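Long-range contact in exoenzyme S (Pseudomonas aeruginosa, PDB 1HE9), which acts through this domain as a GTPase-activating toxin, and as a whole is a bifunctional type III-secreted effector that also ADP-ribosylates host proteins: residues G68-R73 with H110-E115. Residues are numbered along the deposited sequence; the frame is centred on the assembly and turned at random.
Sequences GRLLER and HQVMSE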
ATOM      1  N   GLY A  68      13.609  -2.770  -8.160  1.00 32.92           N
ATOM      2  CA  GLY A  68      14.444  -1.566  -8.185  1.00 33.54           C
ATOM      3  C   GLY A  68      15.238  -1.437  -9.500  1.00 33.72           C
ATOM      4  O   GLY A  68      15.279  -0.366 -10.113  1.00 32.55           O
ATOM      5  N   ARG A  69      15.868  -2.525  -9.952  1.00 34.62           N
ATOM      6  CA  ARG A  69      16.597  -2.497 -11.228  1.00 36.73           C
ATOM      7  C   ARG A  69      15.607  -1.954 -12.293  1.00 37.34           C
ATOM      8  O   ARG A  69      15.882  -0.974 -12.950  1.00 38.11           O
ATOM      9  CB  ARG A  69      17.020  -3.896 -11.666  1.00 37.23           C
ATOM     10  CG  ARG A  69      18.053  -4.598 -10.845  1.00 41.59           C
ATOM     11  CD  ARG A  69      18.838  -5.709 -11.662  1.00 45.92           C
ATOM     12  NE  ARG A  69      20.085  -5.931 -10.912  1.00 56.48           N
ATOM     13  CZ  ARG A  69      20.382  -6.977 -10.125  1.00 59.63           C
ATOM     14  NH1 ARG A  69      21.550  -7.009  -9.460  1.00 58.54           N
ATOM     15  NH2 ARG A  69      19.564  -8.026 -10.035  1.00 61.37           N
ATOM     16  N   LEU A  70      14.441  -2.568 -12.433  1.00 36.03           N
ATOM     17  CA  LEU A  70      13.472  -2.117 -13.407  1.00 34.31           C
ATOM     18  C   LEU A  70      13.042  -0.664 -13.268  1.00 35.89           C
ATOM     19  O   LEU A  70      12.871   0.011 -14.267  1.00 38.40           O
ATOM     20  CB  LEU A  70      12.287  -3.022 -13.323  1.00 32.92           C
ATOM     21  CG  LEU A  70      12.125  -4.260 -14.175  1.00 35.72           C
ATOM     22  CD1 LEU A  70      13.359  -4.626 -14.942  1.00 35.15           C
ATOM     23  CD2 LEU A  70      11.603  -5.307 -13.327  1.00 30.93           C
ATOM     24  N   LEU A  71      12.877  -0.139 -12.061  1.00 39.12           N
ATOM     25  CA  LEU A  71      12.477   1.284 -11.954  1.00 39.77           C
ATOM     26  C   LEU A  71      13.587   2.243 -12.364  1.00 40.51           C
ATOM     27  O   LEU A  71      13.360   3.363 -12.783  1.00 42.30           O
ATOM     28  CB  LEU A  71      12.092   1.637 -10.520  1.00 38.48           C
ATOM     29  CG  LEU A  71      10.667   1.345 -10.107  1.00 36.49           C
ATOM     30  CD1 LEU A  71      10.582   1.362  -8.585  1.00 35.52           C
ATOM     31  CD2 LEU A  71       9.748   2.351 -10.779  1.00 29.93           C
ATOM     32  N   GLU A  72      14.814   1.807 -12.174  1.00 42.94           N
ATOM     33  CA  GLU A  72      15.948   2.641 -12.500  1.00 44.40           C
ATOM     34  C   GLU A  72      16.441   2.465 -13.929  1.00 43.77           C
ATOM     35  O   GLU A  72      17.211   3.282 -14.382  1.00 44.22           O
ATOM     36  CB  GLU A  72      17.123   2.345 -11.559  1.00 46.24           C
ATOM     37  CG  GLU A  72      16.887   2.683 -10.115  1.00 50.55           C
ATOM     38  CD  GLU A  72      16.949   4.163  -9.809  1.00 52.44           C
ATOM     39  OE1 GLU A  72      17.343   4.991 -10.652  1.00 57.08           O
ATOM     40  OE2 GLU A  72      16.607   4.509  -8.676  1.00 56.65           O
ATOM     41  N   ARG A  73      16.042   1.394 -14.617  1.00 42.94           N
ATOM     42  CA  ARG A  73      16.489   1.121 -15.987  1.00 43.41           C
ATOM     43  C   ARG A  73      16.154   2.278 -16.912  1.00 44.01           C
ATOM     44  O   ARG A  73      15.042   2.765 -16.900  1.00 45.94           O
ATOM     45  CB  ARG A  73      15.827  -0.135 -16.508  1.00 43.65           C
ATOM     46  CG  ARG A  73      16.192  -0.423 -17.929  1.00 38.67           C
ATOM     47  CD  ARG A  73      15.920  -1.840 -18.234  1.00 37.95           C
ATOM     48  NE  ARG A  73      16.470  -2.778 -17.266  1.00 37.29           N
ATOM     49  CZ  ARG A  73      16.117  -4.050 -17.274  1.00 35.41           C
ATOM     50  NH1 ARG A  73      15.248  -4.418 -18.208  1.00 34.72           N
ATOM     51  NH2 ARG A  73      16.584  -4.909 -16.366  1.00 35.27           N
ATOM     52  N   HIS A 110       9.423  -3.389 -23.977  1.00 46.28           N
ATOM     53  CA  HIS A 110       8.996  -4.769 -24.193  1.00 46.46           C
ATOM     54  C   HIS A 110       9.842  -5.670 -23.284  1.00 44.34           C
ATOM     55  O   HIS A 110       9.351  -6.610 -22.683  1.00 46.49           O
ATOM     56  CB  HIS A 110       9.205  -5.237 -25.670  1.00 46.99           C
ATOM     57  CG  HIS A 110       8.345  -4.541 -26.723  1.00 49.30           C
ATOM     58  ND1 HIS A 110       8.530  -4.755 -28.056  1.00 49.69           N
ATOM     59  CD2 HIS A 110       7.327  -3.654 -26.595  1.00 48.39           C
ATOM     60  CE1 HIS A 110       7.647  -4.016 -28.743  1.00 49.22           C
ATOM     61  NE2 HIS A 110       6.920  -3.351 -27.882  1.00 46.71           N
ATOM     62  N   GLN A 111      11.141  -5.405 -23.219  1.00 44.51           N
ATOM     63  CA  GLN A 111      12.056  -6.222 -22.404  1.00 43.25           C
ATOM     64  C   GLN A 111      11.635  -6.116 -20.910  1.00 41.94           C
ATOM     65  O   GLN A 111      11.623  -7.083 -20.178  1.00 41.84           O
ATOM     66  CB  GLN A 111      13.499  -5.711 -22.631  1.00 43.61           C
ATOM     67  CG  GLN A 111      14.593  -6.413 -21.787  1.00 45.37           C
ATOM     68  CD  GLN A 111      14.442  -7.900 -21.923  1.00 47.87           C
ATOM     69  OE1 GLN A 111      13.940  -8.346 -22.953  1.00 49.70           O
ATOM     70  NE2 GLN A 111      14.832  -8.681 -20.900  1.00 46.50           N
ATOM     71  N   VAL A 112      11.264  -4.926 -20.467  1.00 41.62           N
ATOM     72  CA  VAL A 112      10.828  -4.747 -19.092  1.00 42.23           C
ATOM     73  C   VAL A 112       9.657  -5.664 -18.770  1.00 42.97           C
ATOM     74  O   VAL A 112       9.699  -6.390 -17.774  1.00 44.97           O
ATOM     75  CB  VAL A 112      10.418  -3.299 -18.832  1.00 41.73           C
ATOM     76  CG1 VAL A 112       9.588  -3.219 -17.553  1.00 39.03           C
ATOM     77  CG2 VAL A 112      11.667  -2.433 -18.764  1.00 40.04           C
HETATM   78  N   MSE A 113       8.662  -5.678 -19.654  1.00 44.80           N
HETATM   79  CA  MSE A 113       7.474  -6.477 -19.454  1.00 43.55           C
HETATM   80  C   MSE A 113       7.751  -7.946 -19.382  1.00 44.25           C
HETATM   81  O   MSE A 113       7.073  -8.649 -18.630  1.00 44.15           O
HETATM   82  CB  MSE A 113       6.430  -6.148 -20.515  1.00 43.20           C
HETATM   83  CG  MSE A 113       5.940  -4.713 -20.399  1.00 44.34           C
HETATM   84 SE   MSE A 113       5.425  -4.105 -18.564  1.00 44.00          SE
HETATM   85  CE  MSE A 113       3.751  -5.079 -18.282  1.00 33.73           C
ATOM     86  N   SER A 114       8.730  -8.448 -20.129  1.00 44.78           N
ATOM     87  CA  SER A 114       9.020  -9.890 -19.991  1.00 45.36           C
ATOM     88  C   SER A 114       9.733 -10.214 -18.652  1.00 43.99           C
ATOM     89  O   SER A 114       9.554 -11.279 -18.069  1.00 43.33           O
ATOM     90  CB  SER A 114       9.824 -10.401 -21.170  1.00 46.33           C
ATOM     91  OG  SER A 114      10.915  -9.555 -21.362  1.00 55.28           O
ATOM     92  N   GLU A 115      10.553  -9.296 -18.168  1.00 42.50           N
ATOM     93  CA  GLU A 115      11.159  -9.473 -16.857  1.00 39.96           C
ATOM     94  C   GLU A 115      10.000  -9.311 -15.810  1.00 38.98           C
ATOM     95  O   GLU A 115       9.934 -10.063 -14.825  1.00 36.05           O
ATOM     96  CB  GLU A 115      12.237  -8.415 -16.670  1.00 41.25           C
ATOM     97  CG  GLU A 115      13.582  -8.785 -17.359  1.00 42.27           C
ATOM     98  CD  GLU A 115      14.623  -7.681 -17.246  1.00 46.11           C
ATOM     99  OE1 GLU A 115      15.106  -7.388 -16.134  1.00 46.09           O
ATOM    100  OE2 GLU A 115      14.961  -7.071 -18.279  1.00 49.70           O
TER
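Arg73 and Glu115 show how an end-on, two-nitrogen salt bridge can join the end of one helix to the flank of another. NH1 of Arg73 donates to OE2 of Glu115 at 2.7 Å, and NH2 of Arg73 to OE1 of Glu115 at 2.9 Å. Both oxygens lie near the guanidinium plane, yet the carboxylate is turned 38° against it: OE1 is met on its syn lone pair, OE2 from above the carboxylate plane. Arg73, just past the end of helix 61-72, leaves the backbone with CG anti to N (chi1 177°), runs straight through chi2 and then bends at chi3, bringing its nitrogens to the acid. From the opposite face of the carboxylate, Gln111, one turn earlier on helix 101-130, gives NE2 to OE2 of Glu115 at 3.1 Å.

Apolar contact lies beside the ion pair. CD1 of Leu70 sits over one guanidinium face, towards its rim, and 3.5 Å from OE1 of Glu115, while CG of Leu70 comes within 4.4 Å of CG1 of Val112. Leu70 also packs on Leu51 of helix 43-57, so a third helix meets the same leucine.

With both oxygens bonded and OE2 held by two donors, the carboxylate's rotation is restrained, and the nearby arginine probably favours its ionised form.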